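Local coordinates for type III secretion system effector protein ExoU (Pseudomonas fluorescens, PDB 4QMK), which probably hydrolyses host membrane phospholipids through its patatin-like domain and is directed to the plasma membrane by a domain that binds phosphatidylinositol 4,5-bisphosphate, at residues P64-L69 with A91-G96; F322-L327 with L523-N528; R567-K572 with T609-F614. All blocks are in the same frame, centred on the assembly; numbering follows the deposited sequence.

Contact 1. Residues P64-L69 with A91-G96; sequences PPPAHL and ADKLKG
A single water molecule joins the backbones of Pro66 and Lys93. It donates to Pro66 O at 2.8 Å and to Lys93 O at 2.7 Å. Both partners are carbonyl oxygens, so neither could donate to the other. A second pair of acceptors lies close by: Pro66 O and Gly96 O are 3.4 Å apart and are not bonded. Gly96 O also sits 3.7 Å from Ala67 CA.

The rest of the contact is aliphatic. Lys93 lays the middle of its chain alongside the proline run. Its CD comes to 3.9 Å from Pro65 CB, and the same CD is 4.3 Å from Pro66 CD. The Lys93 chain runs straight at chi2 past Pro65, then bends at chi3 (-102°). Its NZ forms a salt bridge with Glu430 of helix 408-431. Leu426 of that helix touches both Pro66 and Lys93.

Segment 91-96 lies in the second link of a beta-alpha-beta unit, between helix 81-90 and strand 99-103, which runs parallel to strand 68-72. Asp92, with positive phi, is the C-prime residue of the Schellman motif that ends the helix.

Pro65 and Pro66 lack a backbone N-H. The contact here is made by methylene packing, and the water supplies the donors for Pro66 O and Lys93 O.

Contact 2. Residues F322-L327 with L523-N528; sequences FPESPL and LGKRLN
The type I beta turn from Phe322 to Ser325 faces helix 517-526 at Lys525 and Arg526, with Phe322 CA and Arg526 CA 8.5 Å apart. Side chains bridge this gap.

Arg526 lies over one face of the Phe322 ring. Its guanidinium is nearly parallel to the ring, with the planes 9° apart, and Arg526 CZ is 3.8 Å from the centroid of the Phe322 ring. This is a stack and a cation-pi contact at once. Arg526 CD reaches the far end of the ring, 3.5 Å from Phe322 CZ. The chain of Arg526 gets there by folding at chi2 (-56°) and again at chi3, which turns the flat end onto the ring. CB of Lys525 lies against the opposite face of the guanidinium, toward its rim. Pro323 CD meets the guanidinium at an edge.

Glu324 comes from the other direction and forms a salt bridge. Its OE2 is 2.7 Å from Arg526 NH1, but the hydrogen bond is bent and weak. The carboxylate and guanidinium planes are 36° apart, and the Glu324 side chain is poorly ordered. Lys525 NZ packs 3.4 Å from Glu324 CG. Lys525 NZ is 4.2 Å from Glu324 OE1, too far for a salt bridge, though its charge probably still favours the carboxylate.

Each segment also holds itself in shape. Ser325 OG accepts from Leu327 N at 2.9 Å, and Asn528 ND2 donates to Gly524 O. Trp522 makes a further cation-pi contact with Arg526.

The beta turn and the ST turn that starts at its last residue, Ser325, belong to the loop before strand 332-337. An arginine stacked on an aromatic ring and paired with a carboxylate here joins that loop to helix 517-526 at the surface.

Contact 3. Residues R567-K572 with T609-F614; sequences RDIGVK and TTPAEF
Ile569 makes most of the apolar contact, meeting Pro611 and Phe614. Its CD1 methyl touches Pro611 CD at 4.0 Å. Its other methyl, CG2, lies 4.1 Å from Phe614 CB. The two branches part at CB: CG1 sits beside the backbone N (chi1 -63°), while CG2 is opposite that nitrogen. One branch therefore goes to the start of helix 611-624 and the other to its first turn. Phe614 also meets Lys572, with CE1 4.0 Å from Lys572 CB. The aliphatic base of Lys572 makes this contact, and its amino end leads away.

Methyl and methylene groups also pack on backbone atoms. Ile569 CG1 is 3.7 Å from Thr609 O, and Ile569 CG2 is 3.8 Å from Thr610 O. Both segments belong to the ExoU C-terminal domain family, and the contact joins two of its helices.

The hydrogen bonds lie within 609-614 and shape the surface that Ile569 meets. Thr610 is the N-cap of helix 611-624, and its OG1 accepts from Glu613 N at 3.2 Å. Glu613 in turn reaches back to Thr609. Its OE1 accepts from Thr609 N at 2.8 Å in a nearly straight bond (174°). The same oxygen accepts from Thr609 OG1. Both donors come to the syn side of OE1 and from the same face of the carboxylate, which probably limits its rotation.

Beyond the two segments, Ile649 near the end of the modelled chain packs on both Ile569 and Phe614. Helix 592-606 lies in sequence between the two helices joined here.

Overall arrangement
The three contacts follow one another along the chain. Contact 1 lies at the patatin-like mixed sheet, at strand 68-72. Contact 2 ties the loop before strand 332-337, the neighbour of 68-72 in that sheet, to helix 517-526. Contact 3 joins helices 555-585 and 611-624 in the C-terminal region. The centres of contacts 1 and 2 are about 23 Å apart, and those of contacts 2 and 3 are about 18 Å apart. Contacts 1 and 3 lie on opposite sides of the chain's centre. Arg567 of helix 555-585 packs against Pro323, Lys525 and Asn528, so contacts 2 and 3 touch. Contact 2 thus connects the probable catalytic part with the C-terminal helices.

Contact 1. Residues P64-L69 with A91-G96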
loop_
_atom_site.group_PDB
_atom_site.type_symbol
_atom_site.label_atom_id
_atom_site.label_comp_id
_atom_site.label_asym_id
_atom_site.label_seq_id
_atom_site.Cartn_x
_atom_site.Cartn_y
_atom_site.Cartn_z
ATOM N N PRO A 64 5.709 -31.524 19.620
ATOM C CA PRO A 64 6.212 -31.510 18.259
ATOM C C PRO A 64 7.538 -30.783 18.241
ATOM O O PRO A 64 7.882 -30.099 19.226
ATOM C CB PRO A 64 5.212 -30.660 17.486
ATOM C CG PRO A 64 4.407 -29.904 18.481
ATOM C CD PRO A 64 4.572 -30.597 19.819
ATOM N N PRO A 65 8.302 -30.935 17.151
ATOM C CA PRO A 65 9.544 -30.206 17.026
ATOM C C PRO A 65 9.217 -28.709 16.752
ATOM O O PRO A 65 8.088 -28.400 16.372
ATOM C CB PRO A 65 10.222 -30.887 15.840
ATOM C CG PRO A 65 9.083 -31.250 14.971
ATOM C CD PRO A 65 7.945 -31.614 15.896
ATOM N N PRO A 66 10.195 -27.793 16.953
ATOM C CA PRO A 66 9.935 -26.358 16.829
ATOM C C PRO A 66 9.487 -25.859 15.470
ATOM O O PRO A 66 10.115 -26.154 14.478
ATOM C CB PRO A 66 11.263 -25.721 17.185
ATOM C CG PRO A 66 11.912 -26.707 18.060
ATOM C CD PRO A 66 11.511 -28.056 17.532
ATOM N N ALA A 67 8.363 -25.134 15.469
ATOM C CA ALA A 67 7.820 -24.477 14.285
ATOM C C ALA A 67 8.082 -22.951 14.309
ATOM O O ALA A 67 8.096 -22.296 13.272
ATOM C CB ALA A 67 6.337 -24.734 14.194
ATOM N N HIS A 68 8.302 -22.395 15.482
ATOM C CA HIS A 68 8.573 -20.987 15.592
ATOM C C HIS A 68 9.895 -20.768 16.376
ATOM O O HIS A 68 10.076 -21.274 17.459
ATOM C CB HIS A 68 7.353 -20.359 16.272
ATOM C CG HIS A 68 7.379 -18.875 16.351
ATOM N ND1 HIS A 68 6.398 -18.154 16.990
ATOM C CD2 HIS A 68 8.256 -17.966 15.879
ATOM C CE1 HIS A 68 6.665 -16.861 16.897
ATOM N NE2 HIS A 68 7.803 -16.719 16.249
ATOM N N LEU A 69 10.828 -20.056 15.801
ATOM C CA LEU A 69 12.102 -19.740 16.471
ATOM C C LEU A 69 12.002 -18.280 16.866
ATOM O O LEU A 69 11.740 -17.418 16.015
ATOM C CB LEU A 69 13.258 -19.963 15.520
ATOM C CG LEU A 69 14.657 -19.610 15.971
ATOM C CD1 LEU A 69 15.076 -20.320 17.257
ATOM C CD2 LEU A 69 15.621 -20.004 14.856
ATOM N N ALA A 91 20.431 -31.469 14.187
ATOM C CA ALA A 91 19.359 -32.329 14.647
ATOM C C ALA A 91 18.219 -32.403 13.621
ATOM O O ALA A 91 17.132 -32.866 13.944
ATOM C CB ALA A 91 18.835 -31.803 15.967
ATOM N N ASP A 92 18.480 -31.968 12.385
ATOM C CA ASP A 92 17.458 -31.894 11.332
ATOM C C ASP A 92 16.172 -31.224 11.815
ATOM O O ASP A 92 15.058 -31.558 11.360
ATOM C CB ASP A 92 17.147 -33.289 10.767
ATOM C CG ASP A 92 18.101 -33.709 9.674
ATOM O OD1 ASP A 92 18.912 -32.880 9.182
ATOM O OD2 ASP A 92 18.025 -34.885 9.265
ATOM N N LYS A 93 16.306 -30.269 12.726
ATOM C CA LYS A 93 15.119 -29.588 13.202
ATOM C C LYS A 93 14.974 -28.179 12.675
ATOM O O LYS A 93 14.014 -27.508 12.978
ATOM C CB LYS A 93 14.963 -29.750 14.730
ATOM C CG LYS A 93 14.277 -31.077 15.051
ATOM C CD LYS A 93 14.001 -31.395 16.520
ATOM C CE LYS A 93 14.994 -32.379 17.110
ATOM N NZ LYS A 93 14.642 -32.822 18.497
ATOM N N LEU A 94 15.890 -27.740 11.827
ATOM C CA LEU A 94 15.789 -26.389 11.231
ATOM C C LEU A 94 14.784 -26.347 10.083
ATOM O O LEU A 94 14.098 -25.342 9.850
ATOM C CB LEU A 94 17.157 -25.899 10.767
ATOM C CG LEU A 94 17.138 -24.495 10.155
ATOM C CD1 LEU A 94 16.430 -23.457 11.049
ATOM C CD2 LEU A 94 18.551 -24.028 9.854
ATOM N N LYS A 95 14.770 -27.418 9.318
ATOM C CA LYS A 95 13.869 -27.544 8.201
ATOM C C LYS A 95 12.447 -27.187 8.612
ATOM O O LYS A 95 11.811 -26.403 7.974
ATOM C CB LYS A 95 13.891 -28.992 7.755
ATOM C CG LYS A 95 13.262 -29.290 6.416
ATOM C CD LYS A 95 14.241 -29.035 5.269
ATOM C CE LYS A 95 14.152 -30.128 4.197
ATOM N NZ LYS A 95 12.760 -30.478 3.807
ATOM N N GLY A 96 11.960 -27.802 9.669
ATOM C CA GLY A 96 10.593 -27.655 10.074
ATOM C C GLY A 96 10.246 -26.376 10.808
ATOM O O GLY A 96 9.099 -26.222 11.251
HETATM O O HOH W 1 11.613 -28.434 13.687
#

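Contact 2. Residues F322-L327 with L523-N528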
loop_
_atom_site.group_PDB
_atom_site.type_symbol
_atom_site.label_atom_id
_atom_site.label_comp_id
_atom_site.label_asym_id
_atom_site.label_seq_id
_atom_site.Cartn_x
_atom_site.Cartn_y
_atom_site.Cartn_z
ATOM N N PHE A 322 -5.644 -27.978 14.489
ATOM C CA PHE A 322 -6.953 -27.587 15.073
ATOM C C PHE A 322 -6.853 -26.676 16.340
ATOM O O PHE A 322 -6.483 -27.149 17.423
ATOM C CB PHE A 322 -7.684 -28.904 15.435
ATOM C CG PHE A 322 -8.243 -29.682 14.245
ATOM C CD1 PHE A 322 -7.876 -29.391 12.914
ATOM C CD2 PHE A 322 -9.095 -30.753 14.468
ATOM C CE1 PHE A 322 -8.409 -30.108 11.855
ATOM C CE2 PHE A 322 -9.630 -31.483 13.413
ATOM C CZ PHE A 322 -9.288 -31.162 12.105
ATOM N N PRO A 323 -7.200 -25.381 16.208
ATOM C CA PRO A 323 -7.090 -24.426 17.347
ATOM C C PRO A 323 -7.883 -24.828 18.603
ATOM O O PRO A 323 -7.455 -24.555 19.731
ATOM C CB PRO A 323 -7.654 -23.096 16.781
ATOM C CG PRO A 323 -7.981 -23.338 15.337
ATOM C CD PRO A 323 -7.949 -24.816 15.065
ATOM N N GLU A 324 -9.022 -25.471 18.365
ATOM C CA GLU A 324 -9.953 -25.953 19.393
ATOM C C GLU A 324 -9.416 -27.180 20.141
ATOM O O GLU A 324 -9.823 -27.464 21.279
ATOM C CB GLU A 324 -11.366 -26.248 18.765
ATOM C CG GLU A 324 -11.466 -26.400 17.222
ATOM C CD GLU A 324 -11.375 -27.821 16.666
ATOM O OE1 GLU A 324 -12.170 -28.741 17.006
ATOM O OE2 GLU A 324 -10.538 -27.995 15.782
ATOM N N SER A 325 -8.483 -27.889 19.523
ATOM C CA SER A 325 -8.014 -29.124 20.102
ATOM C C SER A 325 -6.819 -28.993 21.024
ATOM O O SER A 325 -5.887 -28.267 20.730
ATOM C CB SER A 325 -7.612 -30.092 19.011
ATOM O OG SER A 325 -7.052 -31.238 19.618
ATOM N N PRO A 326 -6.795 -29.807 22.079
ATOM C CA PRO A 326 -5.633 -29.793 22.904
ATOM C C PRO A 326 -4.432 -30.556 22.295
ATOM O O PRO A 326 -3.324 -30.452 22.808
ATOM C CB PRO A 326 -6.127 -30.446 24.202
ATOM C CG PRO A 326 -7.276 -31.310 23.811
ATOM C CD PRO A 326 -7.817 -30.776 22.541
ATOM N N LEU A 327 -4.654 -31.351 21.250
ATOM C CA LEU A 327 -3.567 -32.115 20.596
ATOM C C LEU A 327 -2.960 -31.331 19.467
ATOM O O LEU A 327 -1.952 -31.735 18.911
ATOM C CB LEU A 327 -4.069 -33.434 20.042
ATOM C CG LEU A 327 -4.893 -34.292 20.984
ATOM C CD1 LEU A 327 -5.464 -35.471 20.229
ATOM C CD2 LEU A 327 -4.035 -34.770 22.112
ATOM N N LEU A 523 -17.629 -29.173 12.023
ATOM C CA LEU A 523 -17.545 -28.887 10.605
ATOM C C LEU A 523 -17.481 -27.412 10.414
ATOM O O LEU A 523 -16.827 -26.933 9.483
ATOM C CB LEU A 523 -18.773 -29.430 9.874
ATOM C CG LEU A 523 -18.831 -30.954 9.888
ATOM C CD1 LEU A 523 -20.243 -31.381 9.721
ATOM C CD2 LEU A 523 -17.916 -31.526 8.805
ATOM N N GLY A 524 -18.214 -26.684 11.252
ATOM C CA GLY A 524 -18.193 -25.232 11.173
ATOM C C GLY A 524 -16.794 -24.646 11.426
ATOM O O GLY A 524 -16.400 -23.660 10.805
ATOM N N LYS A 525 -16.043 -25.270 12.330
ATOM C CA LYS A 525 -14.656 -24.874 12.555
ATOM C C LYS A 525 -13.867 -25.147 11.320
ATOM O O LYS A 525 -12.998 -24.375 10.975
ATOM C CB LYS A 525 -13.949 -25.662 13.664
ATOM C CG LYS A 525 -14.596 -25.798 15.028
ATOM C CD LYS A 525 -14.704 -24.520 15.738
ATOM C CE LYS A 525 -15.447 -24.713 17.050
ATOM N NZ LYS A 525 -14.636 -25.502 17.991
ATOM N N ARG A 526 -14.096 -26.290 10.674
ATOM C CA ARG A 526 -13.250 -26.659 9.468
ATOM C C ARG A 526 -13.450 -25.691 8.357
ATOM O O ARG A 526 -12.518 -25.387 7.617
ATOM C CB ARG A 526 -13.524 -28.055 8.973
ATOM C CG ARG A 526 -13.236 -29.175 9.976
ATOM C CD ARG A 526 -11.829 -29.243 10.554
ATOM N NE ARG A 526 -11.308 -28.117 11.377
ATOM C CZ ARG A 526 -11.505 -27.920 12.683
ATOM N NH1 ARG A 526 -10.878 -26.902 13.288
ATOM N NH2 ARG A 526 -12.325 -28.702 13.393
ATOM N N LEU A 527 -14.655 -25.139 8.292
ATOM C CA LEU A 527 -14.928 -24.080 7.336
ATOM C C LEU A 527 -14.143 -22.819 7.633
ATOM O O LEU A 527 -14.108 -21.949 6.746
ATOM C CB LEU A 527 -16.429 -23.745 7.265
ATOM C CG LEU A 527 -17.201 -24.548 6.262
ATOM C CD1 LEU A 527 -17.094 -26.011 6.565
ATOM C CD2 LEU A 527 -18.652 -24.175 6.288
ATOM N N ASN A 528 -13.607 -22.666 8.864
ATOM C CA ASN A 528 -12.789 -21.484 9.227
ATOM C C ASN A 528 -11.270 -21.750 9.075
ATOM O O ASN A 528 -10.457 -20.985 9.575
ATOM C CB ASN A 528 -13.058 -20.952 10.643
ATOM C CG ASN A 528 -14.376 -20.193 10.767
ATOM O OD1 ASN A 528 -14.401 -18.964 10.725
ATOM N ND2 ASN A 528 -15.458 -20.904 10.982
#

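Contact 3. Residues R567-K572 with T609-F614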
loop_
_atom_site.group_PDB
_atom_site.type_symbol
_atom_site.label_atom_id
_atom_site.label_comp_id
_atom_site.label_asym_id
_atom_site.label_seq_id
_atom_site.Cartn_x
_atom_site.Cartn_y
_atom_site.Cartn_z
ATOM N N ARG A 567 -13.867 -15.624 16.363
ATOM C CA ARG A 567 -12.443 -15.465 16.094
ATOM C C ARG A 567 -12.052 -14.028 15.837
ATOM O O ARG A 567 -10.977 -13.584 16.305
ATOM C CB ARG A 567 -12.013 -16.315 14.932
ATOM C CG ARG A 567 -11.826 -17.751 15.357
ATOM C CD ARG A 567 -11.371 -18.698 14.246
ATOM N NE ARG A 567 -11.699 -20.071 14.662
ATOM C CZ ARG A 567 -11.269 -21.154 14.055
ATOM N NH1 ARG A 567 -10.507 -21.068 12.981
ATOM N NH2 ARG A 567 -11.629 -22.332 14.514
ATOM N N ASP A 568 -12.937 -13.304 15.124
ATOM C CA ASP A 568 -12.699 -11.931 14.834
ATOM C C ASP A 568 -12.549 -11.141 16.170
ATOM O O ASP A 568 -11.577 -10.475 16.356
ATOM C CB ASP A 568 -13.786 -11.354 13.948
ATOM C CG ASP A 568 -13.666 -11.800 12.473
ATOM O OD1 ASP A 568 -12.588 -12.277 12.051
ATOM O OD2 ASP A 568 -14.658 -11.668 11.689
ATOM N N ILE A 569 -13.485 -11.297 17.087
ATOM C CA ILE A 569 -13.482 -10.577 18.342
ATOM C C ILE A 569 -12.250 -10.921 19.073
ATOM O O ILE A 569 -11.593 -10.061 19.624
ATOM C CB ILE A 569 -14.672 -10.964 19.226
ATOM C CG1 ILE A 569 -15.972 -10.585 18.550
ATOM C CG2 ILE A 569 -14.609 -10.275 20.604
ATOM C CD1 ILE A 569 -16.123 -9.096 18.294
ATOM N N GLY A 570 -11.901 -12.185 19.053
ATOM C CA GLY A 570 -10.633 -12.627 19.651
ATOM C C GLY A 570 -9.458 -11.821 19.090
ATOM O O GLY A 570 -8.639 -11.363 19.821
ATOM N N VAL A 571 -9.452 -11.592 17.798
ATOM C CA VAL A 571 -8.385 -10.886 17.139
ATOM C C VAL A 571 -8.455 -9.396 17.467
ATOM O O VAL A 571 -7.406 -8.767 17.656
ATOM C CB VAL A 571 -8.418 -11.135 15.620
ATOM C CG1 VAL A 571 -7.677 -10.081 14.840
ATOM C CG2 VAL A 571 -7.911 -12.530 15.340
ATOM N N LYS A 572 -9.656 -8.830 17.563
ATOM C CA LYS A 572 -9.728 -7.431 17.948
ATOM C C LYS A 572 -9.217 -7.234 19.360
ATOM O O LYS A 572 -8.640 -6.213 19.662
ATOM C CB LYS A 572 -11.113 -6.848 17.801
ATOM C CG LYS A 572 -11.406 -6.400 16.392
ATOM C CD LYS A 572 -12.776 -5.757 16.258
ATOM C CE LYS A 572 -13.041 -5.369 14.810
ATOM N NZ LYS A 572 -13.017 -6.545 13.884
ATOM N N THR A 609 -16.374 -13.140 23.392
ATOM C CA THR A 609 -16.739 -13.802 22.129
ATOM C C THR A 609 -17.666 -12.997 21.226
ATOM O O THR A 609 -17.889 -13.364 20.091
ATOM C CB THR A 609 -17.379 -15.152 22.403
ATOM O OG1 THR A 609 -18.631 -14.965 23.098
ATOM C CG2 THR A 609 -16.430 -16.004 23.242
ATOM N N THR A 610 -18.158 -11.877 21.705
ATOM C CA THR A 610 -19.130 -11.091 20.966
ATOM C C THR A 610 -18.782 -9.624 21.076
ATOM O O THR A 610 -17.974 -9.232 21.924
ATOM C CB THR A 610 -20.526 -11.235 21.601
ATOM O OG1 THR A 610 -20.423 -10.872 22.981
ATOM C CG2 THR A 610 -21.033 -12.672 21.511
ATOM N N PRO A 611 -19.389 -8.807 20.207
ATOM C CA PRO A 611 -19.221 -7.383 20.270
ATOM C C PRO A 611 -19.696 -6.828 21.636
ATOM O O PRO A 611 -19.055 -5.912 22.207
ATOM C CB PRO A 611 -20.123 -6.878 19.155
ATOM C CG PRO A 611 -20.207 -7.998 18.173
ATOM C CD PRO A 611 -20.069 -9.255 18.969
ATOM N N ALA A 612 -20.802 -7.366 22.164
ATOM C CA ALA A 612 -21.336 -6.856 23.437
ATOM C C ALA A 612 -20.330 -7.026 24.568
ATOM O O ALA A 612 -20.110 -6.095 25.376
ATOM C CB ALA A 612 -22.653 -7.525 23.796
ATOM N N GLU A 613 -19.742 -8.207 24.651
ATOM C CA GLU A 613 -18.753 -8.463 25.680
ATOM C C GLU A 613 -17.492 -7.586 25.462
ATOM O O GLU A 613 -16.978 -6.989 26.398
ATOM C CB GLU A 613 -18.392 -9.932 25.704
ATOM C CG GLU A 613 -19.567 -10.821 26.066
ATOM C CD GLU A 613 -19.389 -12.262 25.649
ATOM O OE1 GLU A 613 -18.252 -12.688 25.356
ATOM O OE2 GLU A 613 -20.408 -12.970 25.622
ATOM N N PHE A 614 -17.014 -7.505 24.235
ATOM C CA PHE A 614 -15.865 -6.651 23.903
ATOM C C PHE A 614 -16.145 -5.215 24.340
ATOM O O PHE A 614 -15.335 -4.602 24.998
ATOM C CB PHE A 614 -15.624 -6.700 22.393
ATOM C CG PHE A 614 -14.481 -5.889 21.933
ATOM C CD1 PHE A 614 -13.215 -6.386 21.955
ATOM C CD2 PHE A 614 -14.680 -4.626 21.436
ATOM C CE1 PHE A 614 -12.156 -5.634 21.499
ATOM C CE2 PHE A 614 -13.618 -3.853 20.986
ATOM C CZ PHE A 614 -12.356 -4.357 21.037
#